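Local coordinates for envelope glycoprotein (Thogoto virus, PDB 5XEA), which probably attaches the virus to its host-cell receptor and later induces fusion of the virion with the host membrane, at residues A49-C54 against R69-P74; P20-K25 against D209-V214. One frame throughout, in Å; residues are numbered along the deposited sequence.

Contact 1: residues A49-C54 against R69-P74; sequences AWVAYC and RLLHYP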
# COMPACT_ATOMS: atom_id res chain seq x y z
N ALA B 49 -29.82 -2.02 -26.98
CA ALA B 49 -31.26 -2.19 -27.10
C ALA B 49 -31.67 -3.58 -26.63
O ALA B 49 -30.94 -4.55 -26.85
CB ALA B 49 -31.72 -1.97 -28.56
N TRP B 50 -32.79 -3.66 -25.93
CA TRP B 50 -33.52 -4.91 -25.72
C TRP B 50 -34.61 -4.99 -26.78
O TRP B 50 -35.46 -4.10 -26.86
CB TRP B 50 -34.16 -5.00 -24.33
CG TRP B 50 -35.04 -6.20 -24.10
CD1 TRP B 50 -36.41 -6.21 -24.04
CD2 TRP B 50 -34.63 -7.57 -23.92
NE1 TRP B 50 -36.87 -7.49 -23.82
CE2 TRP B 50 -35.80 -8.34 -23.75
CE3 TRP B 50 -33.38 -8.21 -23.89
CZ2 TRP B 50 -35.76 -9.73 -23.54
CZ3 TRP B 50 -33.34 -9.59 -23.69
CH2 TRP B 50 -34.53 -10.34 -23.51
N VAL B 51 -34.57 -6.04 -27.60
CA VAL B 51 -35.55 -6.24 -28.67
C VAL B 51 -36.17 -7.62 -28.50
O VAL B 51 -35.47 -8.64 -28.60
CB VAL B 51 -34.91 -6.09 -30.07
CG1 VAL B 51 -35.97 -6.27 -31.16
CG2 VAL B 51 -34.22 -4.73 -30.21
N ALA B 52 -37.48 -7.66 -28.23
CA ALA B 52 -38.24 -8.91 -28.11
C ALA B 52 -39.35 -8.93 -29.16
O ALA B 52 -40.34 -8.19 -29.05
CB ALA B 52 -38.82 -9.08 -26.71
N TYR B 53 -39.19 -9.78 -30.16
CA TYR B 53 -40.18 -9.98 -31.22
C TYR B 53 -40.81 -11.36 -31.03
O TYR B 53 -40.14 -12.38 -31.17
CB TYR B 53 -39.50 -9.86 -32.58
CG TYR B 53 -40.42 -9.99 -33.77
CD1 TYR B 53 -41.36 -9.00 -34.06
CD2 TYR B 53 -40.34 -11.09 -34.63
CE1 TYR B 53 -42.19 -9.11 -35.17
CE2 TYR B 53 -41.17 -11.20 -35.75
CZ TYR B 53 -42.09 -10.20 -36.01
OH TYR B 53 -42.92 -10.30 -37.11
N CYS B 54 -42.09 -11.39 -30.70
CA CYS B 54 -42.74 -12.64 -30.32
C CYS B 54 -43.89 -12.91 -31.27
O CYS B 54 -44.40 -12.00 -31.92
CB CYS B 54 -43.24 -12.56 -28.89
SG CYS B 54 -41.93 -12.13 -27.70
N ARG B 69 -33.60 -10.50 -27.23
CA ARG B 69 -32.16 -10.45 -27.06
C ARG B 69 -31.72 -9.00 -26.93
O ARG B 69 -32.45 -8.07 -27.29
CB ARG B 69 -31.42 -11.11 -28.23
CG ARG B 69 -31.47 -10.35 -29.55
CD ARG B 69 -32.83 -10.45 -30.23
NE ARG B 69 -32.82 -9.90 -31.58
CZ ARG B 69 -33.91 -9.57 -32.28
NH1 ARG B 69 -35.14 -9.71 -31.78
NH2 ARG B 69 -33.76 -9.09 -33.51
N LEU B 70 -30.51 -8.82 -26.40
CA LEU B 70 -29.86 -7.52 -26.35
C LEU B 70 -29.07 -7.31 -27.62
O LEU B 70 -28.41 -8.23 -28.11
CB LEU B 70 -28.92 -7.43 -25.14
CG LEU B 70 -29.56 -7.52 -23.76
CD1 LEU B 70 -28.48 -7.83 -22.69
CD2 LEU B 70 -30.34 -6.21 -23.45
N LEU B 71 -29.10 -6.08 -28.14
CA LEU B 71 -28.35 -5.71 -29.32
C LEU B 71 -27.51 -4.49 -29.00
O LEU B 71 -28.05 -3.46 -28.58
CB LEU B 71 -29.30 -5.42 -30.50
CG LEU B 71 -30.15 -6.60 -30.93
CD1 LEU B 71 -31.14 -6.17 -32.00
CD2 LEU B 71 -29.26 -7.73 -31.45
N HIS B 72 -26.20 -4.59 -29.17
CA HIS B 72 -25.30 -3.49 -28.81
C HIS B 72 -25.19 -2.47 -29.94
O HIS B 72 -25.02 -2.86 -31.10
CB HIS B 72 -23.93 -4.03 -28.45
CG HIS B 72 -23.96 -4.97 -27.30
ND1 HIS B 72 -24.62 -4.68 -26.12
CD2 HIS B 72 -23.43 -6.21 -27.15
CE1 HIS B 72 -24.49 -5.70 -25.29
NE2 HIS B 72 -23.77 -6.63 -25.88
N TYR B 73 -25.27 -1.18 -29.60
CA TYR B 73 -25.07 -0.09 -30.55
C TYR B 73 -24.06 0.90 -29.98
O TYR B 73 -24.41 2.06 -29.70
CB TYR B 73 -26.38 0.63 -30.89
CG TYR B 73 -27.40 -0.24 -31.59
CD1 TYR B 73 -27.55 -0.19 -32.97
CD2 TYR B 73 -28.23 -1.09 -30.87
CE1 TYR B 73 -28.49 -0.97 -33.62
CE2 TYR B 73 -29.15 -1.88 -31.50
CZ TYR B 73 -29.29 -1.82 -32.88
OH TYR B 73 -30.23 -2.61 -33.51
N PRO B 74 -22.82 0.49 -29.78
CA PRO B 74 -21.83 1.38 -29.18
C PRO B 74 -21.71 2.65 -30.00
O PRO B 74 -21.80 2.60 -31.24
CB PRO B 74 -20.54 0.56 -29.23
CG PRO B 74 -20.75 -0.36 -30.39
CD PRO B 74 -22.20 -0.74 -30.30
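Residues 49-51 and 69-71 run antiparallel, the strand axes closing to 4.7 Å at 140°, with Trp50 and Leu70 as a non-hydrogen-bonded pair between the hydrogen-bonded pairs Ala49-Leu71 and Val51-Arg69. Each hydrogen-bonded pair is joined in both directions: Leu71 N lies 2.7 Å from Ala49 O, in the plane of that carbonyl, and Val51 N gives an almost straight bond to Arg69 O at 3.0 Å. Trp50 and Leu70 share one face of the sheet. A chi1 of 174° places Trp50 CG beside the carbonyl carbon and opposite the backbone N, and the indole reaches the partner strand: Arg69 N sits over one ring face, offset toward the rim, while Leu70 comes to the ring edge, its CD2 3.7 Å from Trp50 CE3. The two strands form a beta hairpin, and the Cys54-Cys66 disulfide links them farther toward the turn. Leu433 and Met437 of helix 421-437 and Tyr439 of the second subunit pack on this face; Tyr439 meets the indole edge-to-face, and Trp50 NE1 bonds to Arg125 O. On the other face, Arg69 bends at chi2 (-74°) and lies alongside Val51, one guanidinium face over the valine, with Arg69 NH1 3.6 Å from Val51 CG1. That nitrogen bonds to Asn67 O and only weakly to Val51 O. Farther along, Val51 CG2 meets Leu71 CD1 at 3.8 Å, and Ala49 CB touches Tyr73 CE2 obliquely at 3.9 Å.

Contact 2: residues P20-K25 against D209-V214; sequences PVTVSK and DPDYWV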
# COMPACT_ATOMS: atom_id res chain seq x y z
N PRO B 20 36.23 1.49 4.31
CA PRO B 20 35.69 2.46 3.35
C PRO B 20 34.34 2.01 2.80
O PRO B 20 34.13 0.83 2.50
CB PRO B 20 36.75 2.49 2.24
CG PRO B 20 37.97 1.84 2.85
CD PRO B 20 37.44 0.83 3.80
N VAL B 21 33.42 2.97 2.70
CA VAL B 21 32.09 2.77 2.13
C VAL B 21 31.99 3.69 0.92
O VAL B 21 32.23 4.89 1.02
CB VAL B 21 30.99 3.07 3.16
CG1 VAL B 21 29.66 3.29 2.47
CG2 VAL B 21 30.89 1.94 4.19
N THR B 22 31.62 3.12 -0.23
CA THR B 22 31.90 3.72 -1.53
C THR B 22 30.68 4.30 -2.24
O THR B 22 30.77 4.59 -3.44
CB THR B 22 32.57 2.69 -2.45
OG1 THR B 22 31.71 1.56 -2.63
CG2 THR B 22 33.90 2.24 -1.86
N VAL B 23 29.54 4.48 -1.57
CA VAL B 23 28.42 5.16 -2.21
C VAL B 23 28.72 6.66 -2.26
O VAL B 23 29.12 7.25 -1.25
CB VAL B 23 27.09 4.88 -1.48
CG1 VAL B 23 27.22 5.04 0.03
CG2 VAL B 23 26.00 5.80 -2.01
N SER B 24 28.55 7.26 -3.44
CA SER B 24 28.88 8.67 -3.65
C SER B 24 27.70 9.40 -4.28
O SER B 24 26.87 8.81 -4.97
CB SER B 24 30.12 8.84 -4.53
OG SER B 24 29.91 8.30 -5.83
N LYS B 25 27.68 10.72 -4.07
CA LYS B 25 26.62 11.59 -4.56
C LYS B 25 27.00 12.17 -5.91
O LYS B 25 28.11 12.69 -6.08
CB LYS B 25 26.34 12.71 -3.56
CG LYS B 25 25.17 13.60 -3.95
CD LYS B 25 24.94 14.72 -2.93
CE LYS B 25 23.72 15.57 -3.30
NZ LYS B 25 23.82 16.22 -4.63
N ASP B 209 25.94 3.64 -5.85
CA ASP B 209 26.52 2.67 -4.92
C ASP B 209 27.17 1.58 -5.76
O ASP B 209 26.47 0.67 -6.24
CB ASP B 209 25.44 2.11 -4.00
CG ASP B 209 26.00 1.48 -2.72
OD1 ASP B 209 27.19 1.09 -2.74
OD2 ASP B 209 25.24 1.38 -1.71
N PRO B 210 28.48 1.66 -6.00
CA PRO B 210 29.15 0.60 -6.78
C PRO B 210 29.32 -0.71 -6.03
O PRO B 210 29.62 -1.73 -6.68
CB PRO B 210 30.52 1.23 -7.11
CG PRO B 210 30.75 2.18 -5.99
CD PRO B 210 29.40 2.75 -5.64
N ASP B 211 29.13 -0.73 -4.71
CA ASP B 211 29.19 -1.96 -3.93
C ASP B 211 27.80 -2.37 -3.46
O ASP B 211 27.55 -2.44 -2.25
CB ASP B 211 30.12 -1.81 -2.73
CG ASP B 211 31.58 -1.94 -3.10
OD1 ASP B 211 31.89 -2.71 -4.04
OD2 ASP B 211 32.42 -1.28 -2.43
N TYR B 212 26.89 -2.64 -4.39
CA TYR B 212 25.52 -3.01 -4.06
C TYR B 212 25.23 -4.36 -4.70
O TYR B 212 25.11 -4.45 -5.93
CB TYR B 212 24.53 -1.96 -4.54
CG TYR B 212 23.24 -1.99 -3.76
CD1 TYR B 212 22.19 -2.81 -4.14
CD2 TYR B 212 23.09 -1.22 -2.62
CE1 TYR B 212 21.01 -2.85 -3.42
CE2 TYR B 212 21.92 -1.25 -1.89
CZ TYR B 212 20.89 -2.07 -2.29
OH TYR B 212 19.72 -2.11 -1.56
N TRP B 213 25.12 -5.40 -3.88
CA TRP B 213 24.85 -6.74 -4.38
C TRP B 213 23.80 -7.42 -3.51
O TRP B 213 23.38 -6.89 -2.47
CB TRP B 213 26.13 -7.59 -4.45
CG TRP B 213 27.05 -7.17 -5.56
CD1 TRP B 213 28.10 -6.30 -5.48
CD2 TRP B 213 26.97 -7.57 -6.94
NE1 TRP B 213 28.69 -6.15 -6.71
CE2 TRP B 213 28.02 -6.92 -7.62
CE3 TRP B 213 26.12 -8.42 -7.65
CZ2 TRP B 213 28.24 -7.09 -8.99
CZ3 TRP B 213 26.35 -8.60 -9.01
CH2 TRP B 213 27.40 -7.93 -9.66
N VAL B 214 23.37 -8.60 -3.95
CA VAL B 214 22.37 -9.39 -3.24
C VAL B 214 22.93 -10.79 -2.97
O VAL B 214 22.98 -11.23 -1.82
CB VAL B 214 21.05 -9.46 -4.03
CG1 VAL B 214 20.22 -8.21 -3.77
CG2 VAL B 214 21.31 -9.59 -5.53
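Thr22 and Asp211 cross at about a right angle and meet through one hydrogen bond, Thr22 OG1 to Asp211 OD2 at 2.9 Å. The hydroxyl reaches the carboxylate from above its plane, 53° out of it. Thr22 OG1 stands between the backbone N and the carbonyl carbon (chi1 60°), which directs it at the aspartate and leaves the methyl, CG2, farther from OD2. Beside this bond the CG-CD edge of the Pro210 ring lies against the same threonine, CG 3.5 Å from Thr22 OG1 and CD 3.2 Å from Thr22 O. The third pair is closer to the protein interior. Val23 and Asp209 bring their CA atoms to 4.1 Å, and Val23 CB faces the whole carboxylate, 3.8 Å from Asp209 CG and about equally far from both oxygens. Asp209 OD1 also takes a weak bond from Asp211 N at 3.3 Å, with the i to i+2 connectivity of an Asx turn around Pro210. Arg300 of the third subunit packs on Val23 and makes a long, weak ion pair with Asp209 OD2, so the turn adjoins the trimer interface. Ser24 bonds to Val208 through the backbone, marking the place where two neighbouring antiparallel strands, 24-35 and 197-209, start and finish: the contact lies where an antiparallel strand pair ends, with a proline-containing Asx-type turn leading out of strand 197-209.

From the N terminus, the chain first supplies residues 20-25 to contact 2, then runs through strand 24-35 directly into strand 40-56, which carries the first half of contact 1. Contact 1 closes a short hairpin, with 14 residues between its segments. Contact 2 is completed only at 209-214, after 183 intervening residues that include all of contact 1, so the two loops nest without crossing. Contact 1 joins strands of the antiparallel sheet that includes 40-56, 65-72 and 133-156, whereas contact 2 lies at the end of the sheet that pairs 24-35 with 197-209. Their centres are about 66 Å apart, on opposite sides of the chain's centre, yet both touch the second subunit.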